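Local structure of O-methyltransferase family 3 (Niastella koreensis, 7CVU) at residues 137-142 with 163-168; 147-152 with 191-196; 29-34 with 92-97; 41-46 with 68-73. The protein catalyses the magnesium-dependent transfer of a methyl group from S-adenosyl-L-methionine to catechol-like compounds, giving meta- and para-methylated products in equal proportion. One frame throughout, in Å; residues are numbered along the deposited sequence.

Contact 1. Residues 137-142 with 163-168; sequences FIDADK and VADNVI
Phe137 and Val163 are paired on one face of the sheet, and their side chains cross at a slant. Val163 meets the phenyl ring at its edge, near the ring plane, with CG1 3.6 Å from Phe137 CD1. The ring gets there because Phe137 CG is anti to the backbone N (chi1 -176°). Its far end reaches Asp165, where CZ lies 3.8 Å from Asp165 CB. On the other face Ile138 packs beside Ala164. The strands run parallel. Ile138 N donates to Val163 O at 2.8 Å, and Asp165 N donates to Ile138 O at 2.8 Å; both bonds are nearly straight. Beyond the last bridge, Asp139 and Asp165 lie alongside each other and point the same way, their carboxylate planes 65° apart. Asp139 OD2 and Asp165 OD2 are 3.9 Å apart. Lys142 folds back so that NZ makes a doubtfully short hydrogen bond to Ala140 O and a long, weak salt bridge to Asp139 OD1. Its CE rests against Asn166 O at 3.5 Å. Asp139, Asp165 and Asn166 are the enzyme's magnesium ligands. Here Lys210 forms a salt bridge with Asp165 OD2, and its charge would be expected to ease the repulsion between the carboxylates, as a bound cation would.

Contact 2. Residues 147-152 with 191-196; sequences EYFQWA and AMLGAN
Phe149 and Met192 form the nearest backbone pair between two helical segments, with their CA atoms 9.3 Å apart. The axes of helices 147-152 and 191-195 approach to 11.7 Å, and their directions differ by 40°. At this separation long side chains must bridge the gap. Asn196 is the first residue to leave the helix at the end of the second segment.

Met192 brings its methyl group over one face of the Phe149 ring, with CE 3.4 Å from Phe149 CD2. The sulfur lies obliquely to the same ring, 4.6 Å from its centroid and 43° off the normal. This is a Met-aromatic contact. The bends of Met192 at chi2 (-84°) and chi3 turn the methyl onto the ring. Leu193 crosses Phe149 at about a right angle, and its CD2 touches CZ at 3.7 Å. Asn196 brings its amide to the ring edge, with ND2 4.2 Å from Phe149 CE2. The same ND2 donates a weak hydrogen bond to Met192 SD at 3.5 Å, while OD1 accepts from Ala198 N. Gln150 NE2 and Asn196 ND2 meet at 3.9 Å, amide planes nearly parallel, without a hydrogen bond.

Phe149 also packs on Ile162 and Ala218, and Leu193 on Ala216 and on Leu17 of the second subunit. The arrangement is that of two helices packed over the strands of a Rossmann-like methyltransferase sheet.

Contact 3. Residues 29-34 with 92-97; sequences NSLAEA and PKHAAV
Lys93 makes the hydrogen bond of this contact. Its NZ donates to Ala34 O, 2.7 Å away, and approaches nearly in line with the carbonyl (C=O...N angle 167°). The lysine chain is extended from CB to NZ, which lets it span from helix 92-104 to the end of helix 22-33. Ala34 has just left helical geometry, and its carbonyl is the acceptor.

Van der Waals packing centres on Val97, whose two methyl groups diverge to different partners. CG1 stands anti to the backbone N (chi1 166°) and lies 3.3 Å from Ser30 OG, a methyl-to-hydroxyl contact. CG2 meets Ala34 CB at 3.8 Å. The Ser30 hydroxyl has its polar partners outside this pair of segments, in Ala27 O and Asn101 ND2.

In the class I methyltransferase fold, the helix that begins at Pro92 follows strand 84-89. Glu89, at the end of that strand, and His94, in the first turn of the helix, both bind S-adenosyl-L-methionine. The contact therefore sets helix 22-33 beside a wall of the cofactor site.

The remaining contact is between an aliphatic branch and an imidazole. Leu31 crosses His94 at about a right angle, and its CD2 lies 3.7 Å from His94 CD2, in an oblique position relative to the ring. His94 ND1 is hydrogen-bonded to Asp91 OD2. Leu31 also packs on Ile39 and Ala68.

Contact 4. Residues 41-46 with 68-73; sequences VSPNQG and AGYSTI
The Tyr70 ring carries Val41 on one face. Val41 CG2 stands over its centre, 3.7 Å from the centroid and 13° off the ring normal, a clear CH-pi contact. CG1 lies nearer the root of the ring, 3.6 Å from Tyr70 CG, so both methyl groups rest on the aromatic system. At the ring edge, near its plane, is Ser42 O, 3.9 Å from Tyr70 CE1. The phenol oxygen reaches Pro43, with OH 3.2 Å from Pro43 CA. Pro43 N is also near this oxygen but has no hydrogen to share. Instead, the hydroxyl is hydrogen-bonded to Glu20. The first torsion, near 180°, swings the Tyr70 ring away from its own backbone N and across to the start of helix 43-55. Trp74 meets the same ring, with the planes at about 60°.

Ser42 is the N-cap of helix 43-55. Its OG accepts from Gln45 N at 3.0 Å. Gly69 holds the N-cap position of helix 70-76, with a positive phi that suits glycine. A water joins the two segments on the side of Gln45 and Ser71. It donates to Gln45 OE1 at 2.9 Å and is 2.8 Å from Ser71 OG. The other end of the Gln45 amide is bonded to Asp165, a magnesium ligand.

Val41 and Ser71 bind S-adenosyl-L-methionine. Helix 70-76 follows strand 60-64 and the loop with Gly65 and Leu67, as in the glycine-rich cofactor loop of class I methyltransferases.

Contacts 3 and 4 come first along the chain, with contact 4 lying between the two segments of contact 3. Contacts 1 and 2 follow, and their segments alternate. Contact 1 is near the middle of the sheet, on strands 135-138 and 161-165. Helix 145-154 of contact 2 connects those strands. A probable, short hydrogen bond between Asp141 OD1 and Tyr148 OH (2.5 Å) joins the two contacts. Gln45 NE2 and Asp165 OD2, 2.9 Å apart, join contacts 1 and 4, whose centres lie 14 Å apart. Ala68 packs contact 4 against contact 3. Contacts 2 and 3 are on opposite sides of the chain's centre, 31 Å between centres. Contacts 1, 3 and 4 supply cofactor-binding residues, and contact 1 adds the metal ligands.

Contact 1. Residues 137-142 with 163-168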
loop_
_atom_site.group_PDB
_atom_site.type_symbol
_atom_site.label_atom_id
_atom_site.label_comp_id
_atom_site.label_asym_id
_atom_site.label_seq_id
_atom_site.Cartn_x
_atom_site.Cartn_y
_atom_site.Cartn_z
ATOM N N PHE C 137 -6.687 8.215 -8.448
ATOM C CA PHE C 137 -6.318 6.900 -9.009
ATOM C C PHE C 137 -6.243 7.001 -10.532
ATOM O O PHE C 137 -7.247 7.313 -11.148
ATOM C CB PHE C 137 -7.339 5.816 -8.682
ATOM C CG PHE C 137 -6.920 4.446 -9.169
ATOM C CD1 PHE C 137 -5.793 3.844 -8.666
ATOM C CD2 PHE C 137 -7.659 3.757 -10.112
ATOM C CE1 PHE C 137 -5.352 2.633 -9.177
ATOM C CE2 PHE C 137 -7.273 2.492 -10.534
ATOM C CZ PHE C 137 -6.120 1.928 -10.064
ATOM N N ILE C 138 -5.060 6.803 -11.090
ATOM C CA ILE C 138 -4.830 6.857 -12.555
ATOM C C ILE C 138 -4.621 5.437 -13.087
ATOM O O ILE C 138 -3.686 4.769 -12.670
ATOM C CB ILE C 138 -3.636 7.760 -12.869
ATOM C CG1 ILE C 138 -3.819 9.188 -12.334
ATOM C CG2 ILE C 138 -3.368 7.731 -14.363
ATOM C CD1 ILE C 138 -2.561 9.961 -12.224
ATOM N N ASP C 139 -5.539 4.962 -13.928
ATOM C CA ASP C 139 -5.374 3.722 -14.713
ATOM C C ASP C 139 -5.947 3.941 -16.109
ATOM O O ASP C 139 -6.913 3.246 -16.475
ATOM C CB ASP C 139 -6.133 2.552 -14.110
ATOM C CG ASP C 139 -5.652 1.228 -14.674
ATOM O OD1 ASP C 139 -4.561 1.202 -15.261
ATOM O OD2 ASP C 139 -6.388 0.246 -14.529
ATOM N N ALA C 140 -5.436 4.910 -16.839
ATOM C CA ALA C 140 -5.943 5.205 -18.206
ATOM C C ALA C 140 -4.798 4.873 -19.173
ATOM O O ALA C 140 -3.876 4.068 -18.795
ATOM C CB ALA C 140 -6.390 6.632 -18.285
ATOM N N ASP C 141 -4.781 5.485 -20.360
ATOM C CA ASP C 141 -3.703 5.229 -21.354
ATOM C C ASP C 141 -2.397 5.792 -20.789
ATOM O O ASP C 141 -2.449 6.815 -20.094
ATOM C CB ASP C 141 -4.048 5.793 -22.734
ATOM C CG ASP C 141 -4.359 7.283 -22.761
ATOM O OD1 ASP C 141 -5.061 7.780 -21.813
ATOM O OD2 ASP C 141 -3.918 7.947 -23.738
ATOM N N LYS C 142 -1.276 5.121 -21.069
ATOM C CA LYS C 142 0.025 5.362 -20.404
ATOM C C LYS C 142 0.777 6.496 -21.099
ATOM O O LYS C 142 1.491 7.240 -20.414
ATOM C CB LYS C 142 0.877 4.084 -20.367
ATOM C CG LYS C 142 0.258 2.883 -19.657
ATOM C CD LYS C 142 -0.485 3.217 -18.387
ATOM C CE LYS C 142 -1.142 2.036 -17.715
ATOM N NZ LYS C 142 -2.600 2.077 -17.858
ATOM N N VAL C 163 -2.222 7.542 -6.805
ATOM C CA VAL C 163 -1.938 6.136 -7.174
ATOM C C VAL C 163 -2.043 6.049 -8.681
ATOM O O VAL C 163 -3.056 6.481 -9.221
ATOM C CB VAL C 163 -2.911 5.155 -6.483
ATOM C CG1 VAL C 163 -2.628 3.709 -6.909
ATOM C CG2 VAL C 163 -2.914 5.345 -4.981
ATOM N N ALA C 164 -0.983 5.569 -9.346
ATOM C CA ALA C 164 -0.925 5.312 -10.802
ATOM C C ALA C 164 -0.673 3.832 -11.050
ATOM O O ALA C 164 0.324 3.289 -10.537
ATOM C CB ALA C 164 0.170 6.139 -11.430
ATOM N N ASP C 165 -1.610 3.150 -11.714
ATOM C CA ASP C 165 -1.513 1.679 -11.865
ATOM C C ASP C 165 -0.748 1.314 -13.133
ATOM O O ASP C 165 -0.773 2.108 -14.118
ATOM C CB ASP C 165 -2.896 1.027 -11.955
ATOM C CG ASP C 165 -2.902 -0.447 -11.592
ATOM O OD1 ASP C 165 -2.002 -0.879 -10.889
ATOM O OD2 ASP C 165 -3.818 -1.163 -12.016
ATOM N N ASN C 166 -0.077 0.169 -13.076
ATOM C CA ASN C 166 0.469 -0.583 -14.219
ATOM C C ASN C 166 1.629 0.194 -14.862
ATOM O O ASN C 166 1.565 0.443 -16.089
ATOM C CB ASN C 166 -0.628 -0.867 -15.227
ATOM C CG ASN C 166 -0.361 -2.104 -16.046
ATOM O OD1 ASN C 166 0.736 -2.681 -15.982
ATOM N ND2 ASN C 166 -1.366 -2.452 -16.850
ATOM N N VAL C 167 2.608 0.574 -14.051
ATOM C CA VAL C 167 3.737 1.447 -14.473
ATOM C C VAL C 167 5.016 0.642 -14.735
ATOM O O VAL C 167 6.041 1.290 -15.041
ATOM C CB VAL C 167 3.981 2.611 -13.497
ATOM C CG1 VAL C 167 2.733 3.488 -13.469
ATOM C CG2 VAL C 167 4.410 2.180 -12.108
ATOM N N ILE C 168 5.012 -0.689 -14.609
ATOM C CA ILE C 168 6.262 -1.478 -14.871
ATOM C C ILE C 168 6.086 -2.353 -16.126
ATOM O O ILE C 168 7.124 -2.850 -16.621
ATOM C CB ILE C 168 6.744 -2.288 -13.657
ATOM C CG1 ILE C 168 5.738 -3.374 -13.296
ATOM C CG2 ILE C 168 7.101 -1.385 -12.465
ATOM C CD1 ILE C 168 6.250 -4.366 -12.219
#

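Contact 2. Residues 147-152 with 191-196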
loop_
_atom_site.group_PDB
_atom_site.type_symbol
_atom_site.label_atom_id
_atom_site.label_comp_id
_atom_site.label_asym_id
_atom_site.label_seq_id
_atom_site.Cartn_x
_atom_site.Cartn_y
_atom_site.Cartn_z
ATOM N N GLU C 147 1.553 13.909 -18.121
ATOM C CA GLU C 147 0.722 15.137 -18.127
ATOM C C GLU C 147 -0.464 14.904 -17.202
ATOM O O GLU C 147 -0.855 15.845 -16.494
ATOM C CB GLU C 147 0.331 15.571 -19.538
ATOM C CG GLU C 147 1.485 16.262 -20.288
ATOM C CD GLU C 147 1.985 17.605 -19.737
ATOM O OE1 GLU C 147 3.191 17.705 -19.427
ATOM O OE2 GLU C 147 1.179 18.563 -19.589
ATOM N N TYR C 148 -1.002 13.696 -17.167
ATOM C CA TYR C 148 -2.120 13.399 -16.232
ATOM C C TYR C 148 -1.656 13.706 -14.801
ATOM O O TYR C 148 -2.413 14.324 -14.001
ATOM C CB TYR C 148 -2.541 11.949 -16.282
ATOM C CG TYR C 148 -3.214 11.497 -17.547
ATOM C CD1 TYR C 148 -3.919 12.374 -18.355
ATOM C CD2 TYR C 148 -3.184 10.161 -17.920
ATOM C CE1 TYR C 148 -4.585 11.934 -19.487
ATOM C CE2 TYR C 148 -3.825 9.718 -19.072
ATOM C CZ TYR C 148 -4.537 10.603 -19.854
ATOM O OH TYR C 148 -5.201 10.181 -20.985
ATOM N N PHE C 149 -0.427 13.333 -14.479
ATOM C CA PHE C 149 0.159 13.599 -13.138
ATOM C C PHE C 149 0.250 15.094 -12.881
ATOM O O PHE C 149 -0.091 15.546 -11.761
ATOM C CB PHE C 149 1.534 12.960 -12.957
ATOM C CG PHE C 149 1.937 12.781 -11.505
ATOM C CD1 PHE C 149 1.419 11.723 -10.782
ATOM C CD2 PHE C 149 2.817 13.643 -10.870
ATOM C CE1 PHE C 149 1.818 11.485 -9.471
ATOM C CE2 PHE C 149 3.175 13.432 -9.546
ATOM C CZ PHE C 149 2.669 12.358 -8.850
ATOM N N GLN C 150 0.707 15.873 -13.856
ATOM C CA GLN C 150 0.870 17.332 -13.648
ATOM C C GLN C 150 -0.509 17.931 -13.338
ATOM O O GLN C 150 -0.590 18.797 -12.455
ATOM C CB GLN C 150 1.609 17.960 -14.821
ATOM C CG GLN C 150 3.013 17.406 -14.994
ATOM C CD GLN C 150 3.891 17.570 -13.768
ATOM O OE1 GLN C 150 3.828 18.573 -13.055
ATOM N NE2 GLN C 150 4.768 16.606 -13.543
ATOM N N TRP C 151 -1.558 17.538 -14.078
ATOM C CA TRP C 151 -2.926 18.025 -13.791
ATOM C C TRP C 151 -3.391 17.534 -12.413
ATOM O O TRP C 151 -4.071 18.312 -11.698
ATOM C CB TRP C 151 -3.900 17.617 -14.901
ATOM C CG TRP C 151 -3.713 18.450 -16.128
ATOM C CD1 TRP C 151 -3.145 18.064 -17.314
ATOM C CD2 TRP C 151 -4.001 19.861 -16.246
ATOM N NE1 TRP C 151 -3.086 19.138 -18.175
ATOM C CE2 TRP C 151 -3.626 20.249 -17.549
ATOM C CE3 TRP C 151 -4.539 20.822 -15.380
ATOM C CZ2 TRP C 151 -3.804 21.561 -17.997
ATOM C CZ3 TRP C 151 -4.724 22.117 -15.825
ATOM C CH2 TRP C 151 -4.348 22.479 -17.123
ATOM N N ALA C 152 -3.101 16.281 -12.073
ATOM C CA ALA C 152 -3.502 15.710 -10.762
ATOM C C ALA C 152 -2.884 16.579 -9.653
ATOM O O ALA C 152 -3.587 16.929 -8.696
ATOM C CB ALA C 152 -3.080 14.267 -10.642
ATOM N N ALA C 191 10.461 8.144 -14.373
ATOM C CA ALA C 191 11.575 9.108 -14.346
ATOM C C ALA C 191 11.080 10.407 -13.720
ATOM O O ALA C 191 11.829 11.020 -12.927
ATOM C CB ALA C 191 12.148 9.321 -15.725
ATOM N N MET C 192 9.915 10.861 -14.148
ATOM C CA MET C 192 9.281 12.086 -13.618
ATOM C C MET C 192 9.171 11.933 -12.094
ATOM O O MET C 192 9.585 12.861 -11.363
ATOM C CB MET C 192 7.915 12.290 -14.276
ATOM C CG MET C 192 7.220 13.523 -13.756
ATOM S SD MET C 192 6.330 13.276 -12.235
ATOM C CE MET C 192 5.180 11.979 -12.686
ATOM N N LEU C 193 8.625 10.815 -11.575
ATOM C CA LEU C 193 8.539 10.630 -10.097
ATOM C C LEU C 193 9.914 10.752 -9.438
ATOM O O LEU C 193 10.016 11.375 -8.397
ATOM C CB LEU C 193 7.951 9.261 -9.749
ATOM C CG LEU C 193 6.461 9.076 -9.943
ATOM C CD1 LEU C 193 6.044 7.699 -9.438
ATOM C CD2 LEU C 193 5.650 10.136 -9.200
ATOM N N GLY C 194 10.941 10.130 -10.008
ATOM C CA GLY C 194 12.319 10.182 -9.478
ATOM C C GLY C 194 12.859 11.597 -9.403
ATOM O O GLY C 194 13.758 11.853 -8.599
ATOM N N ALA C 195 12.361 12.487 -10.243
ATOM C CA ALA C 195 12.861 13.868 -10.368
ATOM C C ALA C 195 11.922 14.853 -9.669
ATOM O O ALA C 195 12.320 16.008 -9.506
ATOM C CB ALA C 195 12.991 14.220 -11.811
ATOM N N ASN C 196 10.737 14.427 -9.258
ATOM C CA ASN C 196 9.681 15.380 -8.840
ATOM C C ASN C 196 9.818 15.709 -7.343
ATOM O O ASN C 196 9.448 14.863 -6.496
ATOM C CB ASN C 196 8.306 14.827 -9.208
ATOM C CG ASN C 196 7.250 15.898 -9.067
ATOM O OD1 ASN C 196 7.294 16.645 -8.099
ATOM N ND2 ASN C 196 6.376 16.033 -10.052
#

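Contact 3. Residues 29-34 with 92-97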
loop_
_atom_site.group_PDB
_atom_site.type_symbol
_atom_site.label_atom_id
_atom_site.label_comp_id
_atom_site.label_asym_id
_atom_site.label_seq_id
_atom_site.Cartn_x
_atom_site.Cartn_y
_atom_site.Cartn_z
ATOM N N ASN C 29 -19.009 -8.885 -15.104
ATOM C CA ASN C 29 -19.717 -9.638 -16.173
ATOM C C ASN C 29 -20.318 -8.691 -17.224
ATOM O O ASN C 29 -20.666 -9.195 -18.317
ATOM C CB ASN C 29 -20.841 -10.483 -15.588
ATOM C CG ASN C 29 -20.342 -11.564 -14.650
ATOM O OD1 ASN C 29 -19.171 -11.951 -14.673
ATOM N ND2 ASN C 29 -21.244 -12.058 -13.824
ATOM N N SER C 30 -20.480 -7.401 -16.898
ATOM C CA SER C 30 -21.177 -6.377 -17.728
ATOM C C SER C 30 -20.443 -6.152 -19.060
ATOM O O SER C 30 -21.095 -5.805 -20.050
ATOM C CB SER C 30 -21.302 -5.078 -16.959
ATOM O OG SER C 30 -20.025 -4.469 -16.793
ATOM N N LEU C 31 -19.129 -6.277 -19.099
ATOM C CA LEU C 31 -18.398 -5.949 -20.342
ATOM C C LEU C 31 -18.774 -7.008 -21.390
ATOM O O LEU C 31 -19.282 -6.620 -22.453
ATOM C CB LEU C 31 -16.899 -5.870 -20.061
ATOM C CG LEU C 31 -16.453 -4.619 -19.294
ATOM C CD1 LEU C 31 -14.982 -4.715 -18.924
ATOM C CD2 LEU C 31 -16.726 -3.353 -20.090
ATOM N N ALA C 32 -18.627 -8.290 -21.055
ATOM C CA ALA C 32 -18.988 -9.425 -21.941
ATOM C C ALA C 32 -20.472 -9.326 -22.325
ATOM O O ALA C 32 -20.777 -9.560 -23.505
ATOM C CB ALA C 32 -18.659 -10.743 -21.267
ATOM N N GLU C 33 -21.351 -8.978 -21.371
ATOM C CA GLU C 33 -22.835 -8.967 -21.538
ATOM C C GLU C 33 -23.284 -7.846 -22.485
ATOM O O GLU C 33 -24.277 -8.056 -23.187
ATOM C CB GLU C 33 -23.560 -8.838 -20.199
ATOM C CG GLU C 33 -23.702 -10.152 -19.451
ATOM C CD GLU C 33 -24.650 -10.103 -18.262
ATOM O OE1 GLU C 33 -25.799 -9.652 -18.445
ATOM O OE2 GLU C 33 -24.241 -10.518 -17.158
ATOM N N ALA C 34 -22.617 -6.689 -22.490
ATOM C CA ALA C 34 -22.922 -5.556 -23.403
ATOM C C ALA C 34 -22.141 -5.702 -24.722
ATOM O O ALA C 34 -22.126 -4.737 -25.512
ATOM C CB ALA C 34 -22.621 -4.247 -22.714
ATOM N N PRO C 92 -18.217 6.555 -24.572
ATOM C CA PRO C 92 -19.581 6.653 -24.057
ATOM C C PRO C 92 -20.268 5.307 -23.804
ATOM O O PRO C 92 -21.096 5.277 -22.900
ATOM C CB PRO C 92 -20.413 7.332 -25.156
ATOM C CG PRO C 92 -19.393 7.904 -26.131
ATOM C CD PRO C 92 -18.048 7.275 -25.854
ATOM N N LYS C 93 -19.958 4.275 -24.582
ATOM C CA LYS C 93 -20.627 2.966 -24.342
ATOM C C LYS C 93 -20.117 2.428 -22.989
ATOM O O LYS C 93 -20.918 1.880 -22.235
ATOM C CB LYS C 93 -20.456 1.925 -25.455
ATOM C CG LYS C 93 -21.404 0.745 -25.257
ATOM C CD LYS C 93 -21.643 -0.217 -26.434
ATOM C CE LYS C 93 -22.476 -1.395 -25.942
ATOM N NZ LYS C 93 -22.606 -2.490 -26.933
ATOM N N HIS C 94 -18.846 2.602 -22.695
ATOM C CA HIS C 94 -18.238 2.148 -21.412
ATOM C C HIS C 94 -18.805 2.988 -20.285
ATOM O O HIS C 94 -19.183 2.410 -19.223
ATOM C CB HIS C 94 -16.708 2.210 -21.452
ATOM C CG HIS C 94 -16.049 1.004 -22.020
ATOM N ND1 HIS C 94 -15.824 0.860 -23.370
ATOM C CD2 HIS C 94 -15.532 -0.098 -21.422
ATOM C CE1 HIS C 94 -15.188 -0.276 -23.591
ATOM N NE2 HIS C 94 -15.018 -0.894 -22.411
ATOM N N ALA C 95 -18.949 4.291 -20.498
ATOM C CA ALA C 95 -19.508 5.179 -19.453
ATOM C C ALA C 95 -20.959 4.749 -19.151
ATOM O O ALA C 95 -21.336 4.773 -17.985
ATOM C CB ALA C 95 -19.400 6.621 -19.860
ATOM N N ALA C 96 -21.761 4.396 -20.171
ATOM C CA ALA C 96 -23.155 3.928 -19.981
ATOM C C ALA C 96 -23.161 2.639 -19.136
ATOM O O ALA C 96 -24.042 2.522 -18.231
ATOM C CB ALA C 96 -23.812 3.677 -21.335
ATOM N N VAL C 97 -22.277 1.684 -19.438
ATOM C CA VAL C 97 -22.134 0.397 -18.692
ATOM C C VAL C 97 -21.733 0.737 -17.247
ATOM O O VAL C 97 -22.415 0.214 -16.277
ATOM C CB VAL C 97 -21.165 -0.592 -19.371
ATOM C CG1 VAL C 97 -20.768 -1.738 -18.449
ATOM C CG2 VAL C 97 -21.719 -1.164 -20.694
#

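Contact 4. Residues 41-46 with 68-73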
loop_
_atom_site.group_PDB
_atom_site.type_symbol
_atom_site.label_atom_id
_atom_site.label_comp_id
_atom_site.label_asym_id
_atom_site.label_seq_id
_atom_site.Cartn_x
_atom_site.Cartn_y
_atom_site.Cartn_z
ATOM N N VAL C 41 -10.218 -8.259 -13.740
ATOM C CA VAL C 41 -10.295 -7.393 -12.521
ATOM C C VAL C 41 -9.756 -8.167 -11.320
ATOM O O VAL C 41 -9.587 -9.399 -11.356
ATOM C CB VAL C 41 -11.667 -6.758 -12.215
ATOM C CG1 VAL C 41 -12.014 -5.631 -13.200
ATOM C CG2 VAL C 41 -12.761 -7.794 -12.060
ATOM N N SER C 42 -9.441 -7.407 -10.294
ATOM C CA SER C 42 -8.734 -7.876 -9.099
ATOM C C SER C 42 -9.473 -7.390 -7.860
ATOM O O SER C 42 -9.302 -6.221 -7.484
ATOM C CB SER C 42 -7.343 -7.374 -9.120
ATOM O OG SER C 42 -6.659 -7.735 -7.925
ATOM N N PRO C 43 -10.275 -8.242 -7.176
ATOM C CA PRO C 43 -10.885 -7.831 -5.913
ATOM C C PRO C 43 -9.816 -7.455 -4.891
ATOM O O PRO C 43 -10.051 -6.573 -4.109
ATOM C CB PRO C 43 -11.703 -9.053 -5.449
ATOM C CG PRO C 43 -11.225 -10.190 -6.320
ATOM C CD PRO C 43 -10.790 -9.550 -7.605
ATOM N N ASN C 44 -8.662 -8.116 -4.903
ATOM C CA ASN C 44 -7.645 -7.756 -3.887
ATOM C C ASN C 44 -7.085 -6.369 -4.206
ATOM O O ASN C 44 -6.809 -5.603 -3.251
ATOM C CB ASN C 44 -6.515 -8.791 -3.777
ATOM C CG ASN C 44 -6.982 -10.110 -3.180
ATOM O OD1 ASN C 44 -7.812 -10.147 -2.257
ATOM N ND2 ASN C 44 -6.493 -11.212 -3.751
ATOM N N GLN C 45 -6.912 -6.026 -5.477
ATOM C CA GLN C 45 -6.513 -4.626 -5.788
ATOM C C GLN C 45 -7.632 -3.645 -5.362
ATOM O O GLN C 45 -7.326 -2.611 -4.743
ATOM C CB GLN C 45 -6.182 -4.420 -7.258
ATOM C CG GLN C 45 -5.562 -3.044 -7.498
ATOM C CD GLN C 45 -5.481 -2.694 -8.956
ATOM O OE1 GLN C 45 -6.502 -2.651 -9.664
ATOM N NE2 GLN C 45 -4.264 -2.416 -9.418
ATOM N N GLY C 46 -8.899 -3.976 -5.604
ATOM C CA GLY C 46 -10.009 -3.126 -5.162
ATOM C C GLY C 46 -10.021 -2.919 -3.662
ATOM O O GLY C 46 -10.227 -1.809 -3.240
ATOM N N ALA C 68 -15.653 -0.234 -16.610
ATOM C CA ALA C 68 -17.046 -0.560 -16.255
ATOM C C ALA C 68 -17.325 -0.227 -14.790
ATOM O O ALA C 68 -18.386 -0.570 -14.262
ATOM C CB ALA C 68 -17.313 -2.004 -16.598
ATOM N N GLY C 69 -16.431 0.539 -14.144
ATOM C CA GLY C 69 -16.743 1.033 -12.805
ATOM C C GLY C 69 -16.339 0.079 -11.686
ATOM O O GLY C 69 -16.709 0.379 -10.562
ATOM N N TYR C 70 -15.593 -0.986 -11.963
ATOM C CA TYR C 70 -15.192 -1.975 -10.927
ATOM C C TYR C 70 -14.377 -1.286 -9.803
ATOM O O TYR C 70 -14.804 -1.344 -8.643
ATOM C CB TYR C 70 -14.494 -3.161 -11.581
ATOM C CG TYR C 70 -14.151 -4.242 -10.593
ATOM C CD1 TYR C 70 -12.984 -4.208 -9.858
ATOM C CD2 TYR C 70 -15.021 -5.287 -10.378
ATOM C CE1 TYR C 70 -12.722 -5.169 -8.909
ATOM C CE2 TYR C 70 -14.769 -6.266 -9.443
ATOM C CZ TYR C 70 -13.652 -6.164 -8.648
ATOM O OH TYR C 70 -13.347 -7.166 -7.763
ATOM N N SER C 71 -13.258 -0.618 -10.114
ATOM C CA SER C 71 -12.461 0.087 -9.090
ATOM C C SER C 71 -13.288 1.230 -8.518
ATOM O O SER C 71 -13.108 1.581 -7.322
ATOM C CB SER C 71 -11.151 0.561 -9.680
ATOM O OG SER C 71 -10.419 -0.575 -10.133
ATOM N N THR C 72 -14.126 1.849 -9.348
ATOM C CA THR C 72 -14.956 2.988 -8.914
ATOM C C THR C 72 -15.829 2.585 -7.711
ATOM O O THR C 72 -15.950 3.365 -6.698
ATOM C CB THR C 72 -15.876 3.482 -10.036
ATOM O OG1 THR C 72 -15.225 3.432 -11.312
ATOM C CG2 THR C 72 -16.376 4.877 -9.703
ATOM N N ILE C 73 -16.437 1.420 -7.813
ATOM C CA ILE C 73 -17.309 0.843 -6.759
ATOM C C ILE C 73 -16.490 0.631 -5.467
ATOM O O ILE C 73 -16.900 1.116 -4.413
ATOM C CB ILE C 73 -18.018 -0.430 -7.248
ATOM C CG1 ILE C 73 -19.062 -0.065 -8.300
ATOM C CG2 ILE C 73 -18.633 -1.115 -6.038
ATOM C CD1 ILE C 73 -19.631 -1.215 -9.097
HETATM O O HOH W 1 -9.341 -2.804 -8.914
#